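Local atomic coordinates of cupin 2, conserved barrel domain protein (Shewanella frigidimarina, PDB entry 2PFW), a protein that is of unknown function but, as a small RmlC-like cupin related to the KdgF type, probably binds a small ligand, perhaps through a metal, inside its beta barrel. Residues Gly21-Gln26 / Val37-Asp42; Val60-Phe65 / Gly97-Asp102; His50-Ser55 / Pro106-Phe111; Ser55-Val60 / Ser81-Pro86. All blocks are in the same frame, centred on the assembly; numbering follows the deposited sequence.

Contact 1 (Gly21-Gln26 / Val37-Asp42); sequences GGLKRQ and VKIWFD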
# COMPACT_ATOMS: atom_id res chain seq x y z
N GLY A 21 -4.65 4.33 -21.50
CA GLY A 21 -5.95 4.34 -20.85
C GLY A 21 -6.08 5.48 -19.85
O GLY A 21 -6.97 5.46 -19.00
N GLY A 22 -5.20 6.47 -19.95
CA GLY A 22 -5.22 7.60 -19.03
C GLY A 22 -4.55 7.26 -17.70
O GLY A 22 -4.69 8.02 -16.74
N LEU A 23 -3.85 6.14 -17.68
CA LEU A 23 -3.22 5.59 -16.49
C LEU A 23 -1.70 5.71 -16.55
O LEU A 23 -1.10 5.52 -17.60
CB LEU A 23 -3.60 4.12 -16.31
CG LEU A 23 -5.02 3.76 -15.90
CD1 LEU A 23 -5.03 2.49 -15.06
CD2 LEU A 23 -5.68 4.90 -15.14
N LYS A 24 -1.11 6.03 -15.41
CA LYS A 24 0.35 6.04 -15.24
C LYS A 24 0.73 5.21 -14.02
O LYS A 24 0.04 5.29 -13.00
CB LYS A 24 0.88 7.46 -15.09
CG LYS A 24 0.91 8.28 -16.37
CD LYS A 24 1.54 9.64 -16.14
CE LYS A 24 0.59 10.80 -16.37
NZ LYS A 24 -0.00 11.31 -15.10
N ARG A 25 1.79 4.41 -14.11
CA ARG A 25 2.08 3.46 -13.04
C ARG A 25 3.52 3.60 -12.55
O ARG A 25 4.44 3.73 -13.37
CB ARG A 25 1.84 2.02 -13.52
CG ARG A 25 2.04 0.96 -12.45
CD ARG A 25 1.50 -0.40 -12.88
NE ARG A 25 2.27 -0.93 -13.99
CZ ARG A 25 1.85 -1.65 -15.02
NH1 ARG A 25 0.58 -2.00 -15.16
NH2 ARG A 25 2.72 -2.04 -15.94
N GLN A 26 3.71 3.56 -11.23
CA GLN A 26 5.04 3.56 -10.65
C GLN A 26 5.22 2.42 -9.65
O GLN A 26 4.42 2.26 -8.73
CB GLN A 26 5.34 4.88 -9.94
CG GLN A 26 6.80 5.04 -9.52
CD GLN A 26 6.99 6.28 -8.67
OE1 GLN A 26 6.28 6.43 -7.67
NE2 GLN A 26 7.91 7.14 -9.06
N VAL A 37 2.24 -0.75 -6.29
CA VAL A 37 2.49 0.26 -7.32
C VAL A 37 1.67 1.52 -7.01
O VAL A 37 0.74 1.46 -6.20
CB VAL A 37 2.16 -0.21 -8.74
CG1 VAL A 37 2.94 -1.48 -9.07
CG2 VAL A 37 0.66 -0.43 -8.90
N LYS A 38 2.05 2.60 -7.67
CA LYS A 38 1.38 3.88 -7.64
C LYS A 38 0.77 4.17 -9.02
O LYS A 38 1.50 4.17 -10.01
CB LYS A 38 2.34 5.01 -7.26
CG LYS A 38 1.65 6.26 -6.75
CD LYS A 38 2.64 7.38 -6.47
CE LYS A 38 2.13 8.26 -5.34
NZ LYS A 38 2.96 9.49 -5.19
N ILE A 39 -0.53 4.38 -9.04
CA ILE A 39 -1.28 4.62 -10.27
C ILE A 39 -1.90 6.02 -10.28
O ILE A 39 -2.70 6.34 -9.40
CB ILE A 39 -2.43 3.61 -10.45
CG1 ILE A 39 -2.05 2.15 -10.16
CG2 ILE A 39 -3.03 3.76 -11.84
CD1 ILE A 39 -1.16 1.54 -11.21
N TRP A 40 -1.53 6.84 -11.26
CA TRP A 40 -2.14 8.14 -11.44
C TRP A 40 -3.29 8.04 -12.44
O TRP A 40 -3.07 7.61 -13.57
CB TRP A 40 -1.15 9.18 -11.96
CG TRP A 40 -0.08 9.59 -11.00
CD1 TRP A 40 -0.02 10.73 -10.25
CD2 TRP A 40 1.11 8.85 -10.69
NE1 TRP A 40 1.13 10.74 -9.50
CE2 TRP A 40 1.84 9.60 -9.75
CE3 TRP A 40 1.61 7.62 -11.13
CZ2 TRP A 40 3.05 9.16 -9.24
CZ3 TRP A 40 2.82 7.19 -10.62
CH2 TRP A 40 3.52 7.95 -9.68
N PHE A 41 -4.49 8.44 -12.03
CA PHE A 41 -5.63 8.49 -12.94
C PHE A 41 -5.81 9.88 -13.54
O PHE A 41 -6.01 10.85 -12.80
CB PHE A 41 -6.90 8.07 -12.22
CG PHE A 41 -7.00 6.59 -11.89
CD1 PHE A 41 -6.06 5.98 -11.07
CD2 PHE A 41 -8.04 5.82 -12.39
CE1 PHE A 41 -6.16 4.64 -10.77
CE2 PHE A 41 -8.14 4.48 -12.10
CZ PHE A 41 -7.20 3.88 -11.28
N ASP A 42 -5.76 10.02 -14.86
CA ASP A 42 -6.35 11.18 -15.53
C ASP A 42 -7.83 11.27 -15.21
O ASP A 42 -8.45 10.28 -14.79
CB ASP A 42 -6.15 11.10 -17.04
CG ASP A 42 -4.70 10.95 -17.44
OD1 ASP A 42 -3.83 11.14 -16.57
OD2 ASP A 42 -4.44 10.63 -18.62
O HOH W 1 -2.42 9.58 -15.33
O HOH W 2 5.82 8.28 -5.62
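Trp40 faces Lys24 across the antiparallel hairpin of strands 23-31 and 34-41, which lies in the larger sheet of the cupin barrel. The indole presents its six-membered edge, not its face, to the partner strand. With CG anti to the carbonyl carbon (chi1 -69°), the ring sweeps along the hairpin, passing Lys24 O at 3.4 Å from Trp40 CE3 and reaching Gln26, whose CB sits 3.5 Å from Trp40 CZ3 near the ring plane. Lys38 CG covers one indole face. The Gln26 amide, turned steeply against the indole, is held from outside: NE2 donates to Thr14 O and Gly11 O, while a water joins OE1 to Lys38 NZ. Cutting Trp40 back to an alanine would probably open a gap beside Gln26 CB and strip the cover from the aliphatic part of Lys38. On the other side of the sheet, Leu23 and Phe41 run side by side, and Leu23 CD2 makes a CH-pi contact over the ring, 3.9 Å from the Phe41 centroid and 15° off its normal. Arg25 likewise travels alongside Ile39, its CG 3.5 Å from Ile39 CD1, before its guanidinium goes on to a cation-pi contact with Phe111. Phe41 itself meets the ring of Phe65 edge-to-face. Paired backbone bonds link Lys24 with Trp40 and Gln26 with Lys38. Where the strands run out, the Asp42 amide closes the ladder: its N gives an almost straight bond (169°) to Gly22 O at 2.9 Å.

Contact 2 (Val60-Phe65 / Gly97-Asp102); sequences VVEGEF and GGILID. With EDO (1,2-ethanediol), chain C.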
# COMPACT_ATOMS: atom_id res chain seq x y z
N VAL A 60 -6.76 4.89 -1.36
CA VAL A 60 -6.92 6.12 -2.14
C VAL A 60 -5.98 7.20 -1.60
O VAL A 60 -6.17 7.67 -0.48
CB VAL A 60 -8.36 6.64 -2.16
CG1 VAL A 60 -8.48 7.78 -3.17
CG2 VAL A 60 -9.35 5.54 -2.51
N VAL A 61 -4.99 7.57 -2.40
CA VAL A 61 -4.08 8.65 -2.03
C VAL A 61 -4.79 9.98 -2.22
O VAL A 61 -4.89 10.77 -1.28
CB VAL A 61 -2.77 8.62 -2.83
CG1 VAL A 61 -1.99 9.91 -2.62
CG2 VAL A 61 -1.94 7.41 -2.44
N GLU A 62 -5.31 10.24 -3.43
CA GLU A 62 -6.21 11.38 -3.58
C GLU A 62 -7.12 11.23 -4.80
O GLU A 62 -6.79 10.54 -5.76
CB GLU A 62 -5.39 12.67 -3.68
CG GLU A 62 -4.67 12.82 -5.01
CD GLU A 62 -4.59 14.27 -5.46
OE1 GLU A 62 -5.57 15.02 -5.26
OE2 GLU A 62 -3.54 14.64 -6.02
N GLY A 63 -8.26 11.91 -4.75
CA GLY A 63 -9.23 11.95 -5.83
C GLY A 63 -10.50 11.22 -5.43
O GLY A 63 -10.56 10.61 -4.37
N GLU A 64 -11.52 11.26 -6.28
CA GLU A 64 -12.78 10.58 -5.97
C GLU A 64 -12.88 9.33 -6.84
O GLU A 64 -12.79 9.41 -8.06
CB GLU A 64 -13.98 11.49 -6.17
CG GLU A 64 -14.05 12.74 -5.31
CD GLU A 64 -14.12 12.48 -3.83
OE1 GLU A 64 -15.05 11.78 -3.37
OE2 GLU A 64 -13.22 12.97 -3.11
N PHE A 65 -13.04 8.18 -6.18
CA PHE A 65 -13.04 6.91 -6.90
C PHE A 65 -14.41 6.24 -6.76
O PHE A 65 -14.86 5.98 -5.65
CB PHE A 65 -11.93 5.98 -6.39
CG PHE A 65 -10.58 6.35 -6.99
CD1 PHE A 65 -9.81 7.34 -6.41
CD2 PHE A 65 -10.11 5.71 -8.12
CE1 PHE A 65 -8.59 7.68 -6.96
CE2 PHE A 65 -8.89 6.04 -8.68
CZ PHE A 65 -8.13 7.03 -8.09
N GLY A 97 -9.93 12.62 -11.49
CA GLY A 97 -8.47 12.44 -11.48
C GLY A 97 -8.04 12.14 -10.06
O GLY A 97 -8.76 12.44 -9.10
N GLY A 98 -6.88 11.50 -9.86
CA GLY A 98 -6.56 11.01 -8.52
C GLY A 98 -5.37 10.08 -8.50
O GLY A 98 -4.69 9.89 -9.51
N ILE A 99 -5.12 9.48 -7.34
CA ILE A 99 -3.98 8.58 -7.14
C ILE A 99 -4.36 7.41 -6.24
O ILE A 99 -4.99 7.58 -5.20
CB ILE A 99 -2.77 9.32 -6.57
CG1 ILE A 99 -2.25 10.42 -7.49
CG2 ILE A 99 -1.65 8.37 -6.22
CD1 ILE A 99 -1.42 11.47 -6.78
N LEU A 100 -3.98 6.21 -6.67
CA LEU A 100 -4.22 4.98 -5.94
C LEU A 100 -2.89 4.28 -5.58
O LEU A 100 -1.95 4.34 -6.36
CB LEU A 100 -5.03 3.97 -6.74
CG LEU A 100 -6.54 4.08 -6.78
CD1 LEU A 100 -7.12 2.91 -7.58
CD2 LEU A 100 -7.14 4.13 -5.39
N ILE A 101 -2.85 3.62 -4.44
CA ILE A 101 -1.82 2.60 -4.19
C ILE A 101 -2.44 1.22 -4.32
O ILE A 101 -3.28 0.84 -3.50
CB ILE A 101 -1.16 2.79 -2.81
CG1 ILE A 101 -0.74 4.23 -2.50
CG2 ILE A 101 -0.02 1.80 -2.66
CD1 ILE A 101 0.71 4.62 -2.54
N ASP A 102 -2.06 0.49 -5.35
CA ASP A 102 -2.53 -0.88 -5.56
C ASP A 102 -1.47 -1.86 -5.06
O ASP A 102 -0.34 -1.78 -5.55
CB ASP A 102 -2.84 -1.16 -7.02
CG ASP A 102 -4.11 -0.55 -7.57
OD1 ASP A 102 -5.03 -0.22 -6.81
OD2 ASP A 102 -4.20 -0.41 -8.81
C1 EDO C . -6.89 -0.84 -9.46
O1 EDO C . -7.55 -0.78 -8.20
C2 EDO C . -6.78 0.57 -10.03
O2 EDO C . -5.64 0.65 -10.89
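Leu100 and Phe65 meet where strand 98-105 pairs with the end of strand 55-61, at a classic beta bulge in the larger sheet of the cupin barrel. Followed outward, Leu100 starts with a CB on the same side of the sheet as Val60. Its chi1 of -82° sets CG anti to the carbonyl carbon and over the Phe65 ring, which arrives from the opposite direction; CG lies 3.6 Å from Phe65 CZ and, at 3.9 Å from the centroid, makes a CH-pi contact displaced toward the rim. The two methyls then part. CD1 continues along the ring to Phe65 CE2, 3.8 Å away, and also touches C2 of a bound 1,2-ethanediol, which probably comes from the crystallisation liquor and may mark a pocket in the barrel. CD2 settles on Val60, 3.9 Å from Val60 CG2. The edge of the Phe65 ring comes up to the backbone of Gly98 and Ile99, where the glycine has no side chain to fend it off. At the bulge, Val61 N and Glu62 N both donate to Ile99 O, at 2.8 Å and 3.2 Å, so one carbonyl serves two successive amides as the chain turns its corner. On the other side of the sheet Val61 CB rests on Ile99 CG2, and Ile101 packs on Tyr59 of the second subunit. An unusually close carbon contact lies here, Val61 CG2 to Ile101 CG1 at 3.4 Å.

Contact 3 (His50-Ser55 / Pro106-Phe111); sequences HAHRHS and PAREDF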
# COMPACT_ATOMS: atom_id res chain seq x y z
N HIS A 50 -12.84 -6.16 -14.63
CA HIS A 50 -11.60 -6.90 -14.49
C HIS A 50 -11.63 -7.93 -13.38
O HIS A 50 -12.37 -7.82 -12.40
CB HIS A 50 -10.50 -5.87 -14.22
CG HIS A 50 -9.13 -6.25 -14.64
ND1 HIS A 50 -8.71 -6.15 -15.95
CD2 HIS A 50 -8.05 -6.70 -13.96
CE1 HIS A 50 -7.44 -6.54 -16.05
NE2 HIS A 50 -7.02 -6.88 -14.85
N ALA A 51 -10.84 -8.99 -13.52
CA ALA A 51 -10.67 -9.98 -12.46
C ALA A 51 -9.29 -10.63 -12.58
O ALA A 51 -8.69 -10.64 -13.65
CB ALA A 51 -11.75 -11.05 -12.47
N HIS A 52 -8.79 -11.16 -11.46
CA HIS A 52 -7.49 -11.84 -11.48
C HIS A 52 -7.33 -12.69 -10.23
O HIS A 52 -8.05 -12.54 -9.24
CB HIS A 52 -6.37 -10.82 -11.64
CG HIS A 52 -6.48 -9.59 -10.80
ND1 HIS A 52 -6.56 -9.65 -9.42
CD2 HIS A 52 -6.53 -8.28 -11.11
CE1 HIS A 52 -6.66 -8.42 -8.93
NE2 HIS A 52 -6.63 -7.57 -9.94
N ARG A 53 -6.38 -13.62 -10.26
CA ARG A 53 -6.19 -14.52 -9.11
C ARG A 53 -5.64 -13.75 -7.91
O ARG A 53 -6.02 -14.00 -6.77
CB ARG A 53 -5.24 -15.66 -9.46
CG ARG A 53 -3.84 -15.23 -9.90
CD ARG A 53 -3.04 -16.45 -10.34
NE ARG A 53 -1.64 -16.18 -10.61
CZ ARG A 53 -1.12 -15.75 -11.75
NH1 ARG A 53 -1.89 -15.52 -12.81
NH2 ARG A 53 0.19 -15.54 -11.84
N HIS A 54 -4.75 -12.81 -8.18
CA HIS A 54 -4.02 -12.08 -7.14
C HIS A 54 -4.95 -11.47 -6.11
O HIS A 54 -5.99 -10.88 -6.45
CB HIS A 54 -3.17 -10.98 -7.78
CG HIS A 54 -2.28 -11.43 -8.89
ND1 HIS A 54 -2.73 -11.68 -10.16
CD2 HIS A 54 -0.95 -11.68 -8.91
CE1 HIS A 54 -1.72 -12.06 -10.93
NE2 HIS A 54 -0.63 -12.07 -10.19
N SER A 55 -4.61 -11.57 -4.82
CA SER A 55 -5.31 -10.76 -3.82
C SER A 55 -4.93 -9.30 -4.04
O SER A 55 -3.86 -9.01 -4.58
CB SER A 55 -5.00 -11.22 -2.40
OG SER A 55 -5.83 -12.30 -2.01
N PRO A 106 0.09 -12.78 -5.09
CA PRO A 106 1.39 -13.00 -5.77
C PRO A 106 1.79 -11.65 -6.36
O PRO A 106 0.93 -10.75 -6.40
CB PRO A 106 1.14 -14.02 -6.86
CG PRO A 106 -0.34 -14.19 -6.90
CD PRO A 106 -0.77 -13.97 -5.49
N ALA A 107 3.02 -11.46 -6.81
CA ALA A 107 3.31 -10.33 -7.68
C ALA A 107 2.50 -10.46 -8.98
O ALA A 107 2.11 -11.58 -9.34
CB ALA A 107 4.79 -10.24 -8.00
N ARG A 108 2.25 -9.35 -9.65
CA ARG A 108 1.73 -9.36 -11.01
C ARG A 108 2.88 -9.42 -12.00
O ARG A 108 3.57 -8.41 -12.22
CB ARG A 108 0.86 -8.13 -11.27
CG ARG A 108 -0.38 -8.02 -10.41
CD ARG A 108 -1.54 -8.77 -11.04
NE ARG A 108 -1.98 -8.14 -12.29
CZ ARG A 108 -2.87 -7.16 -12.38
NH1 ARG A 108 -3.47 -6.64 -11.32
NH2 ARG A 108 -3.18 -6.67 -13.57
N GLU A 109 3.13 -10.57 -12.63
CA GLU A 109 4.27 -10.63 -13.54
C GLU A 109 4.11 -9.63 -14.68
O GLU A 109 5.10 -9.22 -15.29
CB GLU A 109 4.48 -12.04 -14.13
CG GLU A 109 5.43 -11.99 -15.32
CD GLU A 109 6.13 -13.27 -15.70
OE1 GLU A 109 6.00 -14.26 -14.96
OE2 GLU A 109 6.82 -13.28 -16.75
N ASP A 110 2.89 -9.23 -15.00
CA ASP A 110 2.67 -8.36 -16.15
C ASP A 110 3.34 -7.00 -15.96
O ASP A 110 3.52 -6.25 -16.92
CB ASP A 110 1.19 -8.14 -16.45
CG ASP A 110 0.22 -8.55 -15.37
OD1 ASP A 110 0.43 -9.59 -14.71
OD2 ASP A 110 -0.78 -7.83 -15.14
N PHE A 111 3.74 -6.64 -14.73
CA PHE A 111 4.13 -5.26 -14.48
C PHE A 111 5.64 -5.06 -14.51
O PHE A 111 6.10 -3.91 -14.43
CB PHE A 111 3.61 -4.78 -13.13
CG PHE A 111 2.11 -4.66 -13.00
CD1 PHE A 111 1.28 -4.78 -14.10
CD2 PHE A 111 1.55 -4.44 -11.75
CE1 PHE A 111 -0.09 -4.67 -13.96
CE2 PHE A 111 0.18 -4.33 -11.61
CZ PHE A 111 -0.64 -4.44 -12.71
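His54 is packed closely against Arg108 and Pro106, joining the loop after strand 45-50 to the segment after strand 98-105. The arginine chain doubles back at chi2 (-87°) and chi3, which lays its CD over the centre of the imidazole, 3.3 Å from the His54 ring centroid and only 11° off the normal, a snug CH-pi contact. Pro106, behind a cis peptide, adds its CG 3.3 Å from His54 CD2, and at the ring edge His54 NE2 stands 2.9 Å from Ala107 O. His54 and Arg108 are buried, and His54 ND1 has no polar partner in the model. The Arg108 guanidinium lies between His52, whose CD2 is 3.5 Å from Arg108 NH1 over one face, and Phe111, which covers the opposite face. Arg108 NE and NH2 both grip a single oxygen, Asp110 OD2, each at 3.1 Å, in a side-on salt bridge that helps to fix the rotation of the group. The fit slackens on the exposed side. There His50 NE2 is 4.1 Å from Arg108 NH2, and, on the side of the imidazole away from Arg108, His54 CE1 stands over the guanidinium of Arg53. His50 and His52 are consistent with the His-X-His of the first cupin motif, which binds metal in many relatives; that role is not established here. Around the contact, His50 pairs through its backbone with His90 of strand 90-94, the Ala107 backbone hydrogen-bonds to that of His32 between strands 23-31 and 34-41, and Arg108 reaches Phe104 on strand 98-105 and Met35 on strand 34-41.

Contact 4 (Ser55-Val60 / Ser81-Pro86); sequences SQVSYV and SFFVPP. With EDO (1,2-ethanediol), chain C.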
# COMPACT_ATOMS: atom_id res chain seq x y z
N SER A 55 -4.61 -11.57 -4.82
CA SER A 55 -5.31 -10.76 -3.82
C SER A 55 -4.93 -9.30 -4.04
O SER A 55 -3.86 -9.01 -4.58
CB SER A 55 -5.00 -11.22 -2.40
OG SER A 55 -5.83 -12.30 -2.01
N GLN A 56 -5.81 -8.38 -3.67
CA GLN A 56 -5.53 -6.97 -3.94
C GLN A 56 -6.07 -6.11 -2.80
O GLN A 56 -7.23 -6.25 -2.40
CB GLN A 56 -6.12 -6.52 -5.28
CG GLN A 56 -5.92 -5.04 -5.59
CD GLN A 56 -6.65 -4.59 -6.84
OE1 GLN A 56 -6.79 -5.31 -7.82
NE2 GLN A 56 -7.14 -3.35 -6.81
N VAL A 57 -5.22 -5.22 -2.29
CA VAL A 57 -5.69 -4.18 -1.37
C VAL A 57 -5.32 -2.83 -1.97
O VAL A 57 -4.22 -2.67 -2.51
CB VAL A 57 -5.14 -4.35 0.05
CG1 VAL A 57 -5.79 -3.39 1.04
CG2 VAL A 57 -5.36 -5.78 0.54
N SER A 58 -6.25 -1.87 -1.92
CA SER A 58 -6.05 -0.59 -2.59
C SER A 58 -6.34 0.55 -1.62
O SER A 58 -7.26 0.47 -0.80
CB SER A 58 -6.93 -0.48 -3.83
OG SER A 58 -6.29 -0.90 -5.02
N TYR A 59 -5.52 1.60 -1.71
CA TYR A 59 -5.64 2.77 -0.86
C TYR A 59 -5.82 4.02 -1.73
O TYR A 59 -5.11 4.18 -2.72
CB TYR A 59 -4.41 2.95 0.04
CG TYR A 59 -4.52 4.17 0.93
CD1 TYR A 59 -5.31 4.17 2.06
CD2 TYR A 59 -3.81 5.33 0.62
CE1 TYR A 59 -5.41 5.28 2.88
CE2 TYR A 59 -3.91 6.45 1.43
CZ TYR A 59 -4.70 6.42 2.55
OH TYR A 59 -4.79 7.54 3.35
N VAL A 60 -6.76 4.89 -1.36
CA VAL A 60 -6.92 6.12 -2.14
C VAL A 60 -5.98 7.20 -1.60
O VAL A 60 -6.17 7.67 -0.48
CB VAL A 60 -8.36 6.64 -2.16
CG1 VAL A 60 -8.48 7.78 -3.17
CG2 VAL A 60 -9.35 5.54 -2.51
N SER A 81 -10.12 2.80 1.53
CA SER A 81 -9.49 1.67 0.83
C SER A 81 -10.52 0.62 0.42
O SER A 81 -11.64 0.58 0.92
CB SER A 81 -8.42 1.05 1.74
OG SER A 81 -8.99 0.71 2.99
N PHE A 82 -10.12 -0.26 -0.50
CA PHE A 82 -10.94 -1.45 -0.78
C PHE A 82 -10.06 -2.70 -0.89
O PHE A 82 -8.86 -2.60 -1.13
CB PHE A 82 -11.76 -1.30 -2.05
CG PHE A 82 -11.03 -0.91 -3.31
CD1 PHE A 82 -10.73 0.42 -3.57
CD2 PHE A 82 -10.65 -1.86 -4.23
CE1 PHE A 82 -10.07 0.77 -4.73
CE2 PHE A 82 -9.98 -1.51 -5.39
CZ PHE A 82 -9.69 -0.19 -5.64
N PHE A 83 -10.71 -3.83 -0.74
CA PHE A 83 -10.13 -5.16 -0.80
C PHE A 83 -10.89 -6.02 -1.81
O PHE A 83 -12.11 -6.13 -1.72
CB PHE A 83 -10.17 -5.78 0.59
CG PHE A 83 -10.00 -7.29 0.63
CD1 PHE A 83 -8.92 -7.91 0.04
CD2 PHE A 83 -10.95 -8.06 1.28
CE1 PHE A 83 -8.78 -9.29 0.09
CE2 PHE A 83 -10.83 -9.44 1.34
CZ PHE A 83 -9.74 -10.05 0.74
N VAL A 84 -10.15 -6.60 -2.74
CA VAL A 84 -10.67 -7.52 -3.75
C VAL A 84 -10.17 -8.94 -3.54
O VAL A 84 -8.99 -9.24 -3.77
CB VAL A 84 -10.25 -7.04 -5.15
CG1 VAL A 84 -10.95 -7.83 -6.23
CG2 VAL A 84 -10.56 -5.55 -5.28
N PRO A 85 -11.04 -9.84 -3.10
CA PRO A 85 -10.62 -11.24 -2.95
C PRO A 85 -10.19 -11.81 -4.29
O PRO A 85 -10.52 -11.27 -5.36
CB PRO A 85 -11.87 -11.93 -2.39
CG PRO A 85 -12.68 -10.81 -1.81
CD PRO A 85 -12.45 -9.64 -2.72
N PRO A 86 -9.43 -12.90 -4.28
CA PRO A 86 -9.05 -13.53 -5.55
C PRO A 86 -10.29 -13.86 -6.41
O PRO A 86 -11.25 -14.40 -5.87
CB PRO A 86 -8.34 -14.81 -5.11
CG PRO A 86 -7.81 -14.47 -3.75
CD PRO A 86 -8.87 -13.60 -3.12
C1 EDO C . -6.89 -0.84 -9.46
O1 EDO C . -7.55 -0.78 -8.20
C2 EDO C . -6.78 0.57 -10.03
O2 EDO C . -5.64 0.65 -10.89
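The antiparallel pair of strands 55-61 and 81-84 forms the last pair of the larger barrel sheet within this chain, and at its middle Ser58 sits on Phe82. Ser58 CB lies over the phenyl face in a CH-pi contact, 3.5 Å from the Phe82 centroid and 19° off the normal. A chi1 of 53° sets Phe82 CG between the backbone N and the carbonyl carbon and turns the ring back under Ser58 CB. Gln56 extends on the same side of the sheet; its NE2 comes within 3.7 Å of Phe82 CE2 and gives a weak bond of 3.0 Å to O1 of 1,2-ethanediol, a probable crystallisation additive whose O1 also lies at the ring edge. A valine in place of Phe82 would probably leave Ser58 CB without its aromatic floor and open a gap beside the diol. On the other side of the sheet from these three, Val57 CG2 meets Phe83 CD1 at 4.2 Å. The backbone ladder includes Val84 N to Gln56 O at 3.0 Å and Ser58 N to Phe82 O at 2.8 Å. Ser81 and Phe82 also pair with a strand of the second subunit, continuing the sheet. The chemistry is thus two-sided: Gln56 bonds weakly to the diol while Ser58 and Phe82 wall it, consistent with a ligand pocket, whereas Ser55 OG bonds to Glu33 and Asn31, and the Tyr59 hydroxyl to Lys38, of the second subunit.

Contacts 1, 2 and 4 belong to one sheet: strand 34-41 of contact 1 adjoins strand 98-105 of contact 2, which adjoins strand 55-61, common to contacts 2 and 4 through Val60. Contact 4 is the buried one, whereas contacts 1 and 2 are partly buried, with largely apolar packing on the face that carries Phe41 and Leu100; contact 1 has lysines and waters on its other side. Contacts 2 and 4 touch the same 1,2-ethanediol from neighbouring strands. Contact 3 differs in kind: it joins loops, relies on histidine and arginine groups instead of a backbone ladder, and has exposed residues at its margin. It meets contact 1 through Phe111 and Arg25, and contact 4 through the shared Ser55.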